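Local coordinates for protein 3-oxo-glucose-6-phosphate:glutamate aminotransferase (Bacillus subtilis subsp. subtilis, PDB 4K2M) that catalyses the reversible, pyridoxal phosphate-dependent transamination of 3-dehydro-glucose 6-phosphate with glutamate to give kanosamine 6-phosphate, a step in antibiotic biosynthesis, at residues A[106-111]-A[307-312]; A[145-150]-A[177-182]; A[170-175]-A[406-411]; A[227-232]-A[241-246]. All blocks are in the same frame, centred on the assembly; numbering follows the deposited sequence. Where two conformers were deposited one is given.

Contact 1. Residues A[106-111]-A[307-312]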
# COMPACT_ATOMS: atom_id res chain seq x y z
N GLU A 106 -5.05 10.05 -11.67
CA GLU A 106 -4.86 10.28 -13.10
C GLU A 106 -3.97 11.50 -13.37
O GLU A 106 -3.15 11.48 -14.30
CB GLU A 106 -6.21 10.47 -13.80
CG GLU A 106 -6.17 10.20 -15.31
CD GLU A 106 -7.28 10.90 -16.07
OE1 GLU A 106 -8.47 10.72 -15.70
OE2 GLU A 106 -6.97 11.65 -17.02
N GLN A 107 -4.15 12.56 -12.59
CA GLN A 107 -3.35 13.77 -12.77
C GLN A 107 -1.89 13.51 -12.44
O GLN A 107 -0.99 14.01 -13.11
CB GLN A 107 -3.88 14.92 -11.90
CG GLN A 107 -3.10 16.23 -12.05
CD GLN A 107 -3.35 16.92 -13.38
OE1 GLN A 107 -4.30 16.60 -14.10
NE2 GLN A 107 -2.49 17.88 -13.71
N PHE A 108 -1.65 12.72 -11.39
CA PHE A 108 -0.28 12.40 -10.99
C PHE A 108 0.36 11.50 -12.06
O PHE A 108 1.53 11.71 -12.45
CB PHE A 108 -0.29 11.72 -9.61
CG PHE A 108 1.08 11.39 -9.09
CD1 PHE A 108 2.03 12.38 -8.87
CD2 PHE A 108 1.42 10.08 -8.81
CE1 PHE A 108 3.29 12.06 -8.37
CE2 PHE A 108 2.69 9.75 -8.31
CZ PHE A 108 3.62 10.74 -8.09
N GLU A 109 -0.39 10.53 -12.56
CA GLU A 109 0.14 9.68 -13.63
C GLU A 109 0.44 10.48 -14.89
O GLU A 109 1.48 10.29 -15.52
CB GLU A 109 -0.79 8.50 -13.91
CG GLU A 109 -0.90 7.52 -12.74
CD GLU A 109 -2.00 6.51 -12.93
OE1 GLU A 109 -3.00 6.85 -13.62
OE2 GLU A 109 -1.89 5.37 -12.40
N LYS A 110 -0.45 11.41 -15.23
CA LYS A 110 -0.23 12.29 -16.37
C LYS A 110 1.03 13.18 -16.22
O LYS A 110 1.81 13.34 -17.16
CB LYS A 110 -1.46 13.17 -16.62
CG LYS A 110 -1.33 14.04 -17.85
CD LYS A 110 -0.85 13.21 -19.05
CE LYS A 110 -0.19 14.09 -20.11
NZ LYS A 110 -1.08 15.21 -20.52
N VAL A 111 1.24 13.74 -15.03
CA VAL A 111 2.42 14.55 -14.79
C VAL A 111 3.71 13.72 -14.89
O VAL A 111 4.73 14.15 -15.45
CB VAL A 111 2.33 15.23 -13.40
CG1 VAL A 111 3.69 15.59 -12.92
CG2 VAL A 111 1.45 16.47 -13.48
N GLU A 307 2.12 17.76 -4.64
CA GLU A 307 2.73 18.86 -3.90
C GLU A 307 4.22 18.66 -3.75
O GLU A 307 5.01 19.57 -4.04
CB GLU A 307 2.12 19.01 -2.50
CG GLU A 307 0.68 19.47 -2.48
CD GLU A 307 0.46 20.73 -3.30
OE1 GLU A 307 1.28 21.67 -3.18
OE2 GLU A 307 -0.51 20.76 -4.08
N ARG A 308 4.64 17.48 -3.31
CA ARG A 308 6.05 17.27 -3.02
C ARG A 308 6.89 17.30 -4.28
O ARG A 308 8.08 17.61 -4.22
CB ARG A 308 6.28 15.98 -2.21
CG ARG A 308 5.57 16.02 -0.84
CD ARG A 308 6.10 14.96 0.12
NE ARG A 308 7.45 15.32 0.56
CZ ARG A 308 8.27 14.54 1.26
NH1 ARG A 308 7.90 13.31 1.64
NH2 ARG A 308 9.46 15.03 1.61
N MET A 309 6.28 16.99 -5.42
CA MET A 309 7.00 16.96 -6.68
C MET A 309 7.50 18.34 -7.07
O MET A 309 8.44 18.45 -7.85
CB MET A 309 6.12 16.41 -7.81
CG MET A 309 6.90 15.85 -8.99
SD MET A 309 5.80 14.97 -10.14
CE MET A 309 4.25 15.44 -9.41
N LYS A 310 6.88 19.38 -6.52
CA LYS A 310 7.28 20.75 -6.84
C LYS A 310 8.69 21.05 -6.38
O LYS A 310 9.30 22.03 -6.83
CB LYS A 310 6.30 21.74 -6.21
CG LYS A 310 4.88 21.57 -6.69
CD LYS A 310 3.93 22.43 -5.87
CE LYS A 310 2.53 22.37 -6.45
NZ LYS A 310 1.57 23.18 -5.64
N TYR A 311 9.21 20.20 -5.50
CA TYR A 311 10.53 20.39 -4.91
C TYR A 311 11.61 19.53 -5.58
O TYR A 311 12.79 19.67 -5.27
CB TYR A 311 10.48 20.07 -3.40
CG TYR A 311 9.59 21.01 -2.61
CD1 TYR A 311 10.13 22.04 -1.83
CD2 TYR A 311 8.21 20.87 -2.64
CE1 TYR A 311 9.29 22.90 -1.11
CE2 TYR A 311 7.37 21.73 -1.93
CZ TYR A 311 7.92 22.74 -1.18
OH TYR A 311 7.05 23.57 -0.49
N LEU A 312 11.22 18.67 -6.52
CA LEU A 312 12.15 17.66 -7.06
C LEU A 312 13.37 18.19 -7.82
O LEU A 312 14.50 17.78 -7.55
CB LEU A 312 11.39 16.63 -7.92
CG LEU A 312 12.23 15.54 -8.60
CD1 LEU A 312 13.04 14.76 -7.56
CD2 LEU A 312 11.32 14.60 -9.42

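Contact 2. Residues A[145-150]-A[177-182]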
# COMPACT_ATOMS: atom_id res chain seq x y z
N GLU A 145 13.74 -17.23 -15.65
CA GLU A 145 14.93 -16.67 -15.02
C GLU A 145 15.04 -15.17 -15.28
O GLU A 145 14.71 -14.66 -16.36
CB GLU A 145 16.19 -17.41 -15.47
CG GLU A 145 16.34 -18.78 -14.79
CD GLU A 145 17.50 -19.60 -15.33
OE1 GLU A 145 18.24 -19.12 -16.22
OE2 GLU A 145 17.66 -20.75 -14.85
N VAL A 146 15.51 -14.45 -14.27
CA VAL A 146 15.64 -13.00 -14.34
C VAL A 146 17.05 -12.65 -13.93
O VAL A 146 17.42 -12.85 -12.77
CB VAL A 146 14.67 -12.33 -13.33
CG1 VAL A 146 14.84 -10.79 -13.38
CG2 VAL A 146 13.23 -12.72 -13.62
N ILE A 147 17.85 -12.17 -14.88
CA ILE A 147 19.23 -11.81 -14.59
C ILE A 147 19.27 -10.46 -13.86
O ILE A 147 18.66 -9.49 -14.31
CB ILE A 147 20.06 -11.76 -15.88
CG1 ILE A 147 20.19 -13.18 -16.47
CG2 ILE A 147 21.44 -11.17 -15.60
CD1 ILE A 147 20.91 -13.19 -17.84
N MET A 148 19.99 -10.40 -12.74
CA MET A 148 19.95 -9.20 -11.90
C MET A 148 21.20 -9.16 -11.03
O MET A 148 21.88 -10.20 -10.88
CB MET A 148 18.68 -9.20 -11.02
CG MET A 148 18.51 -10.42 -10.15
SD MET A 148 17.01 -10.35 -9.15
CE MET A 148 17.42 -9.06 -7.99
N PRO A 149 21.49 -7.99 -10.43
CA PRO A 149 22.61 -7.94 -9.48
C PRO A 149 22.21 -8.43 -8.09
O PRO A 149 21.02 -8.51 -7.75
CB PRO A 149 22.94 -6.44 -9.43
CG PRO A 149 21.60 -5.78 -9.64
CD PRO A 149 20.88 -6.66 -10.64
N ALA A 150 23.21 -8.74 -7.27
CA ALA A 150 22.96 -9.25 -5.93
C ALA A 150 23.14 -8.20 -4.84
O ALA A 150 23.08 -8.53 -3.64
CB ALA A 150 23.90 -10.43 -5.66
N PHE A 177 28.94 0.10 -9.30
CA PHE A 177 28.02 -0.71 -8.48
C PHE A 177 26.79 -1.23 -9.24
O PHE A 177 25.89 -1.82 -8.64
CB PHE A 177 27.58 0.02 -7.21
CG PHE A 177 28.72 0.42 -6.32
CD1 PHE A 177 29.31 -0.51 -5.46
CD2 PHE A 177 29.17 1.74 -6.32
CE1 PHE A 177 30.36 -0.13 -4.62
CE2 PHE A 177 30.21 2.13 -5.50
CZ PHE A 177 30.81 1.19 -4.65
N CYS A 178 26.78 -1.04 -10.56
CA CYS A 178 25.67 -1.52 -11.38
C CYS A 178 26.04 -2.80 -12.09
O CYS A 178 27.23 -3.13 -12.25
CB CYS A 178 25.26 -0.46 -12.41
SG CYS A 178 24.62 1.04 -11.64
N ILE A 179 25.02 -3.52 -12.54
CA ILE A 179 25.21 -4.81 -13.20
C ILE A 179 26.19 -4.69 -14.37
O ILE A 179 26.11 -3.77 -15.18
CB ILE A 179 23.85 -5.39 -13.66
CG1 ILE A 179 24.01 -6.81 -14.20
CG2 ILE A 179 23.16 -4.48 -14.67
CD1 ILE A 179 22.64 -7.47 -14.45
N ASP A 180 27.16 -5.60 -14.44
CA ASP A 180 28.19 -5.51 -15.47
C ASP A 180 27.64 -6.11 -16.76
O ASP A 180 27.40 -7.32 -16.83
CB ASP A 180 29.44 -6.25 -15.00
CG ASP A 180 30.65 -6.06 -15.92
OD1 ASP A 180 30.50 -5.53 -17.04
OD2 ASP A 180 31.75 -6.47 -15.50
N PRO A 181 27.43 -5.28 -17.79
CA PRO A 181 26.80 -5.83 -18.99
C PRO A 181 27.69 -6.89 -19.61
O PRO A 181 27.20 -7.80 -20.28
CB PRO A 181 26.70 -4.62 -19.93
CG PRO A 181 26.86 -3.42 -19.06
CD PRO A 181 27.78 -3.86 -17.94
N ASP A 182 28.99 -6.78 -19.37
CA ASP A 182 29.92 -7.79 -19.87
C ASP A 182 29.82 -9.14 -19.16
O ASP A 182 30.52 -10.08 -19.53
CB ASP A 182 31.35 -7.26 -19.79
CG ASP A 182 31.62 -6.17 -20.80
OD1 ASP A 182 31.07 -6.24 -21.92
OD2 ASP A 182 32.39 -5.24 -20.47

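Contact 3. Residues A[170-175]-A[406-411]. With EDO (1,2-ethanediol), chain G; EDO (1,2-ethanediol), chain D.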
# COMPACT_ATOMS: atom_id res chain seq x y z
N VAL A 170 24.28 -11.91 -11.43
CA VAL A 170 25.54 -11.67 -12.12
C VAL A 170 26.30 -10.50 -11.49
O VAL A 170 25.71 -9.65 -10.80
CB VAL A 170 25.38 -11.47 -13.65
CG1 VAL A 170 24.56 -12.59 -14.26
CG2 VAL A 170 24.75 -10.16 -13.96
N ASP A 171 27.60 -10.47 -11.74
CA ASP A 171 28.51 -9.56 -11.06
C ASP A 171 28.28 -8.12 -11.48
O ASP A 171 27.77 -7.86 -12.57
CB ASP A 171 29.96 -9.97 -11.38
CG ASP A 171 30.87 -9.96 -10.15
OD1 ASP A 171 30.42 -9.55 -9.06
OD2 ASP A 171 32.05 -10.36 -10.29
N ILE A 172 28.66 -7.19 -10.61
CA ILE A 172 28.54 -5.76 -10.90
C ILE A 172 29.86 -5.21 -11.42
O ILE A 172 30.91 -5.84 -11.28
CB ILE A 172 28.20 -4.95 -9.66
CG1 ILE A 172 29.24 -5.22 -8.56
CG2 ILE A 172 26.78 -5.26 -9.19
CD1 ILE A 172 29.25 -4.25 -7.41
N ASN A 173 29.81 -4.01 -11.99
CA ASN A 173 31.01 -3.24 -12.24
C ASN A 173 31.37 -2.63 -10.87
O ASN A 173 30.54 -1.99 -10.25
CB ASN A 173 30.69 -2.18 -13.30
CG ASN A 173 31.80 -1.16 -13.51
OD1 ASN A 173 32.38 -0.64 -12.55
ND2 ASN A 173 32.06 -0.83 -14.77
N PRO A 174 32.59 -2.88 -10.37
CA PRO A 174 32.88 -2.54 -8.98
C PRO A 174 33.11 -1.05 -8.76
O PRO A 174 33.24 -0.61 -7.61
CB PRO A 174 34.16 -3.34 -8.67
CG PRO A 174 34.83 -3.48 -10.01
CD PRO A 174 33.70 -3.63 -11.00
N GLN A 175 33.17 -0.28 -9.84
CA GLN A 175 33.25 1.17 -9.73
C GLN A 175 31.88 1.84 -9.76
O GLN A 175 31.65 2.82 -9.05
CB GLN A 175 34.10 1.75 -10.87
CG GLN A 175 35.60 1.80 -10.57
CD GLN A 175 36.18 0.43 -10.35
OE1 GLN A 175 36.05 -0.45 -11.20
NE2 GLN A 175 36.82 0.22 -9.20
N GLU A 406 31.25 -8.99 -4.25
CA GLU A 406 31.68 -9.26 -2.88
C GLU A 406 32.79 -8.31 -2.41
O GLU A 406 32.77 -7.83 -1.27
CB GLU A 406 32.08 -10.73 -2.73
CG GLU A 406 30.89 -11.70 -2.72
CD GLU A 406 31.29 -13.10 -3.16
OE1 GLU A 406 32.47 -13.46 -2.94
OE2 GLU A 406 30.45 -13.84 -3.73
N LYS A 407 33.75 -8.04 -3.28
CA LYS A 407 34.84 -7.14 -2.92
C LYS A 407 34.31 -5.71 -2.74
O LYS A 407 34.58 -5.08 -1.72
CB LYS A 407 35.95 -7.17 -3.99
CG LYS A 407 37.19 -6.31 -3.66
CD LYS A 407 37.73 -6.64 -2.27
CE LYS A 407 39.00 -5.83 -1.96
NZ LYS A 407 39.51 -6.10 -0.58
N ALA A 408 33.51 -5.23 -3.68
CA ALA A 408 32.97 -3.87 -3.57
C ALA A 408 32.08 -3.74 -2.34
O ALA A 408 32.08 -2.72 -1.65
CB ALA A 408 32.21 -3.49 -4.83
N HIS A 409 31.31 -4.79 -2.07
CA HIS A 409 30.43 -4.83 -0.91
C HIS A 409 31.19 -4.65 0.41
O HIS A 409 30.66 -4.07 1.36
CB HIS A 409 29.70 -6.18 -0.88
CG HIS A 409 28.85 -6.37 0.33
ND1 HIS A 409 27.79 -5.53 0.63
CD2 HIS A 409 28.88 -7.30 1.31
CE1 HIS A 409 27.21 -5.94 1.74
NE2 HIS A 409 27.85 -7.02 2.17
N SER A 410 32.42 -5.15 0.46
CA SER A 410 33.25 -5.06 1.67
C SER A 410 33.95 -3.71 1.79
O SER A 410 34.49 -3.37 2.85
CB SER A 410 34.29 -6.18 1.67
OG SER A 410 35.32 -5.91 0.74
N GLN A 411 33.94 -2.92 0.72
CA GLN A 411 34.67 -1.66 0.71
C GLN A 411 33.78 -0.43 0.80
O GLN A 411 34.23 0.63 1.22
CB GLN A 411 35.50 -1.54 -0.58
CG GLN A 411 36.68 -2.49 -0.65
CD GLN A 411 37.54 -2.19 -1.85
OE1 GLN A 411 37.24 -2.63 -2.96
NE2 GLN A 411 38.58 -1.39 -1.64
C1 EDO G . 27.36 -2.96 -1.48
O1 EDO G . 26.80 -4.26 -1.57
C2 EDO G . 27.84 -2.49 -2.84
O2 EDO G . 26.71 -2.24 -3.67
C1 EDO D . 33.37 4.88 -5.43
O1 EDO D . 31.97 5.15 -5.57
C2 EDO D . 33.78 3.89 -6.52
O2 EDO D . 33.54 4.49 -7.79

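Contact 4. Residues A[227-232]-A[241-246]. With O1G (3-deoxy-3-[(E)-({3-hydroxy-2-methyl-5-[(phosphonooxy)methyl]pyridin-4-yl}methylidene)amino]-6-O-phosphono-alpha-D-gluco pyranose), chain C.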
# COMPACT_ATOMS: atom_id res chain seq x y z
N GLN A 227 15.55 4.15 -7.19
CA GLN A 227 16.41 5.18 -6.60
C GLN A 227 16.89 6.21 -7.63
O GLN A 227 17.75 7.03 -7.32
CB GLN A 227 17.65 4.53 -5.96
CG GLN A 227 17.33 3.72 -4.71
CD GLN A 227 18.56 3.07 -4.10
OE1 GLN A 227 19.69 3.34 -4.52
NE2 GLN A 227 18.35 2.20 -3.12
N GLY A 228 16.34 6.16 -8.84
CA GLY A 228 16.91 6.91 -9.95
C GLY A 228 16.05 8.00 -10.59
O GLY A 228 16.38 8.45 -11.70
N ILE A 229 14.98 8.44 -9.94
CA ILE A 229 14.17 9.50 -10.56
C ILE A 229 15.01 10.75 -10.84
O ILE A 229 15.78 11.21 -9.98
CB ILE A 229 12.91 9.85 -9.75
CG1 ILE A 229 11.97 10.69 -10.63
CG2 ILE A 229 13.25 10.58 -8.44
CD1 ILE A 229 10.56 10.86 -10.08
N GLY A 230 14.88 11.28 -12.06
CA GLY A 230 15.62 12.46 -12.51
C GLY A 230 16.72 12.10 -13.51
O GLY A 230 17.29 12.97 -14.17
N LEU A 231 17.05 10.81 -13.63
CA LEU A 231 18.09 10.40 -14.58
C LEU A 231 17.70 10.74 -16.01
O LEU A 231 16.60 10.45 -16.46
CB LEU A 231 18.40 8.90 -14.47
CG LEU A 231 19.23 8.44 -13.27
CD1 LEU A 231 19.23 6.91 -13.21
CD2 LEU A 231 20.66 8.93 -13.41
N THR A 232 18.60 11.41 -16.72
CA THR A 232 18.39 11.72 -18.13
C THR A 232 18.25 10.43 -18.93
O THR A 232 19.01 9.47 -18.74
CB THR A 232 19.56 12.55 -18.66
OG1 THR A 232 19.50 13.85 -18.07
CG2 THR A 232 19.51 12.67 -20.18
N THR A 241 9.84 0.64 -16.88
CA THR A 241 10.63 1.35 -15.88
C THR A 241 9.84 1.35 -14.56
O THR A 241 8.64 1.63 -14.55
CB THR A 241 10.84 2.82 -16.32
OG1 THR A 241 11.62 2.84 -17.53
CG2 THR A 241 11.55 3.64 -15.24
N THR A 242 10.50 1.07 -13.44
CA THR A 242 9.79 1.14 -12.17
C THR A 242 10.37 2.23 -11.28
O THR A 242 11.58 2.45 -11.27
CB THR A 242 9.82 -0.19 -11.43
OG1 THR A 242 11.18 -0.52 -11.12
CG2 THR A 242 9.23 -1.28 -12.30
N LEU A 243 9.49 2.89 -10.53
CA LEU A 243 9.89 3.94 -9.61
C LEU A 243 9.36 3.63 -8.23
O LEU A 243 8.37 2.92 -8.09
CB LEU A 243 9.31 5.29 -10.05
CG LEU A 243 9.86 5.83 -11.37
CD1 LEU A 243 9.10 7.08 -11.80
CD2 LEU A 243 11.35 6.16 -11.23
N SER A 244 10.03 4.17 -7.20
CA SER A 244 9.51 4.18 -5.84
C SER A 244 9.32 5.62 -5.41
O SER A 244 10.14 6.48 -5.75
CB SER A 244 10.49 3.56 -4.85
OG SER A 244 10.04 3.76 -3.52
N PHE A 245 8.24 5.88 -4.67
CA PHE A 245 8.00 7.20 -4.07
C PHE A 245 7.97 7.05 -2.57
O PHE A 245 7.30 7.79 -1.86
CB PHE A 245 6.70 7.82 -4.57
CG PHE A 245 6.61 7.87 -6.07
CD1 PHE A 245 7.63 8.45 -6.82
CD2 PHE A 245 5.53 7.30 -6.73
CE1 PHE A 245 7.55 8.48 -8.21
CE2 PHE A 245 5.45 7.33 -8.11
CZ PHE A 245 6.45 7.92 -8.86
N ASN A 246 8.70 6.06 -2.07
CA ASN A 246 8.90 5.94 -0.63
C ASN A 246 9.48 7.27 -0.10
O ASN A 246 10.21 7.99 -0.82
CB ASN A 246 9.82 4.73 -0.37
CG ASN A 246 10.53 4.79 0.96
OD1 ASN A 246 11.57 5.45 1.08
ND2 ASN A 246 10.00 4.08 1.96
P O1G C . 9.55 0.44 -2.22
C3A O1G C . 15.17 0.24 -3.68
O3 O1G C . 16.08 0.98 -3.00
C1 O1G C . 15.58 1.48 2.55
N1' O1G C . 14.55 -1.09 -5.54
C2 O1G C . 15.64 1.17 1.05
O2 O1G C . 16.83 1.90 0.60
C9A O1G C . 15.49 -0.37 -4.90
C2A O1G C . 16.85 -0.24 -5.56
C3 O1G C . 14.38 1.61 0.28
N3' O1G C . 14.54 0.99 -1.05
O1 O1G C . 15.68 2.88 2.81
C4 O1G C . 13.08 1.19 1.00
O4 O1G C . 12.13 2.08 0.39
C4A O1G C . 13.91 0.10 -3.13
C4B O1G C . 13.56 0.70 -1.83
C5 O1G C . 13.19 1.63 2.46
O5 O1G C . 14.33 1.03 3.10
C5A O1G C . 12.96 -0.66 -3.81
C5T O1G C . 11.52 -0.93 -3.36
C6 O1G C . 12.08 1.11 3.33
C6A O1G C . 13.31 -1.25 -5.02
OP1 O1G C . 8.80 -0.87 -2.36
OP2 O1G C . 8.78 1.61 -2.73
OP3 O1G C . 10.17 0.60 -0.82
OP4 O1G C . 10.79 0.32 -3.29
O6 O1G C . 12.00 1.68 4.58
P' O1G C . 10.57 1.89 5.30
OP6 O1G C . 9.81 2.85 4.41
OP7 O1G C . 9.90 0.54 5.45
OP8 O1G C . 10.98 2.50 6.64

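Contact 1. Residues A[106-111]-A[307-312]
The thioether end of M309 lies between F108 and V111 and makes every contact between 106-111 and 307-312. Its methyl carbon CE meets the rim of the phenyl ring near the ring plane, M309 CE being 3.7 Å from F108 CE1, while the sulfur presses on the valine: M309 SD lies 3.5 Å from V111 CG1. M309 SD is 5.4 Å from the F108 ring centroid and 66° off the ring normal, an oblique Met-aromatic contact led by the methyl. A bend at the last torsion of M309 (chi3 9°) turns M309 CE back to V111 CG1, at 3.6 Å. The contact joins helix 103-116 of the aminotransferase fold to the 3-10 segment 309-311 that follows helix 299-308. L306 and A302 of helix 299-308 also pack on F108, and I38 touches both V111 and M309. Outside this tight apolar patch, many of the neighbouring side chains are polar and take no part in the contact. E106, Q107 and K110 are exposed. On the other segment, K310 NZ forms a salt bridge with E307 OE1 at 2.9 Å, approaching the syn side of the carboxylate but 27° out of its plane.

Contact 2. Residues A[145-150]-A[177-182]
With CG1 of I179 anti to the backbone N (chi1 -173°) and CD1 continuing outward (chi2 171°), the side chain is stretched to full length and delivers its terminal methyl to the end of strand 145-148. I147 answers with its branch methyl: CG2 stands anti to its own backbone N, while CG1 lies anti to the carbonyl carbon, beside that N. The two isoleucine side chains run at about a right angle, and I179 CD1 rests 4.1 Å from I147 CG2. At the peptide joint that follows, I179 CD1 also lies 4.1 Å from M148 C and 4.3 Å from P149 CD. One carbon thus touches three successive residues, through a side chain, a backbone group and a proline ring in turn. These are loose van der Waals distances, and no hydrogen bond links the two segments. M148 sends its side chain the other way, onto V160 and T156 of helix 154-163, so its closest approach to I179 is through its backbone. V170 also touches I179. Farther along the loop the chain is shaped by polar groups: D180 OD1 accepts the N-H of D182 N at 3.0 Å, from 50° above the carboxylate plane, closing an Asx turn, and D182 OD1 bonds in turn to H209. The arrangement is that of a long connection that leaves edge strand 166-169 and returns to pack on the end of the neighbouring strand 145-148 of the mixed seven-stranded sheet of the large domain, as in fold-type I aminotransferases.

Contact 3. Residues A[170-175]-A[406-411]
Some 12 Å from the bound aldimine, measured from the side chain of I172, the loop leaving edge strand 166-169 of the large sheet is packed against helix 403-411. A408 meets it through a single methyl: A408 CB faces I172 CD1 at 4.0 Å and P174 CB at 4.3 Å. The proline carbonyl also comes near: P174 O is 4.1 Å from A408 CB, while the same oxygen accepts a hydrogen bond from K356. I172 reaches the helix because its CG1 branch sits between the backbone N and the carbonyl carbon (chi1 56°), with CD1 extended beyond it. An Asx turn shapes the loop just here: N173 OD1 takes the N-H of Q175 N at 2.8 Å, in the carbonyl plane, and also that of T176. D171 ties the loop to the start of the helix, its carboxylate bonding to T405 and to the backbone N of H404. Farther along 406-411, S410 OG donates to K407 O at 2.7 Å, approaching 17° out of the carbonyl plane. Two ethanediol molecules, probably from the crystallisation liquor, bind beside the segments; one meets the H409 ring edge, its O1 2.7 Å from H409 ND1, and the other donates to Q175 O.

Contact 4. Residues A[227-232]-A[241-246]
Apolar contacts alone join the two segments, and I229 makes them. I229 CB stands 4.3 Å from L243 CD2, and the extended tip, I229 CD1, lies near the F245 ring plane at the edge, 4.3 Å from F245 CE1. With CG1 anti to the backbone N (chi1 -166°), the isoleucine passes the leucine to arrive at the ring. Hydrogen bonds within each segment set the backbones: L231 N to G228 O at 3.1 Å closes a type II beta turn, whose third residue, G230, has backbone angles calling for glycine. An ST turn follows strand 240-244, S244 OG receiving the N-H of N246 N at 3.0 Å. These loops at the ends of strands 220-224 and 240-244 form part of the cofactor site of the aminotransferase fold. Bonds to the external aldimine O1G come from both segments. Q227 NE2 donates to the pyridine hydroxyl oxygen O3 of O1G at 2.6 Å, its other amide atom, OE1, being held by the backbone N of Y201. S244 OG donates to the cofactor phosphate oxygen OP2 of O1G at 2.6 Å. N246 ND2 reaches the sugar phosphate oxygen OP6 of O1G by a weak bond of 2.7 Å, while N246 OD1 bonds to Y248 N and K249 NZ.

Contact 4 is the one of the four that bonds to O1G, and the others lie around it at various distances. Contact 1 touches it directly: F108 CE2 packs on F245 CE2 at 3.7 Å and L312 CD2 on I229 CD1 at 3.9 Å. The two centres are 13 Å apart, and the side chain of F108 is about 12 Å from O1G. Contacts 2 and 3, across the chain's centre from contact 1, share one long loop; C178 O and N173 N, 2.7 Å apart, and D180 N and D171 O are probably hydrogen-bonded. Of these two, contact 2 comes nearer to O1G, with the side chain of P149 about 8 Å away. Contacts 2 and 4 reach the same sheet without touching.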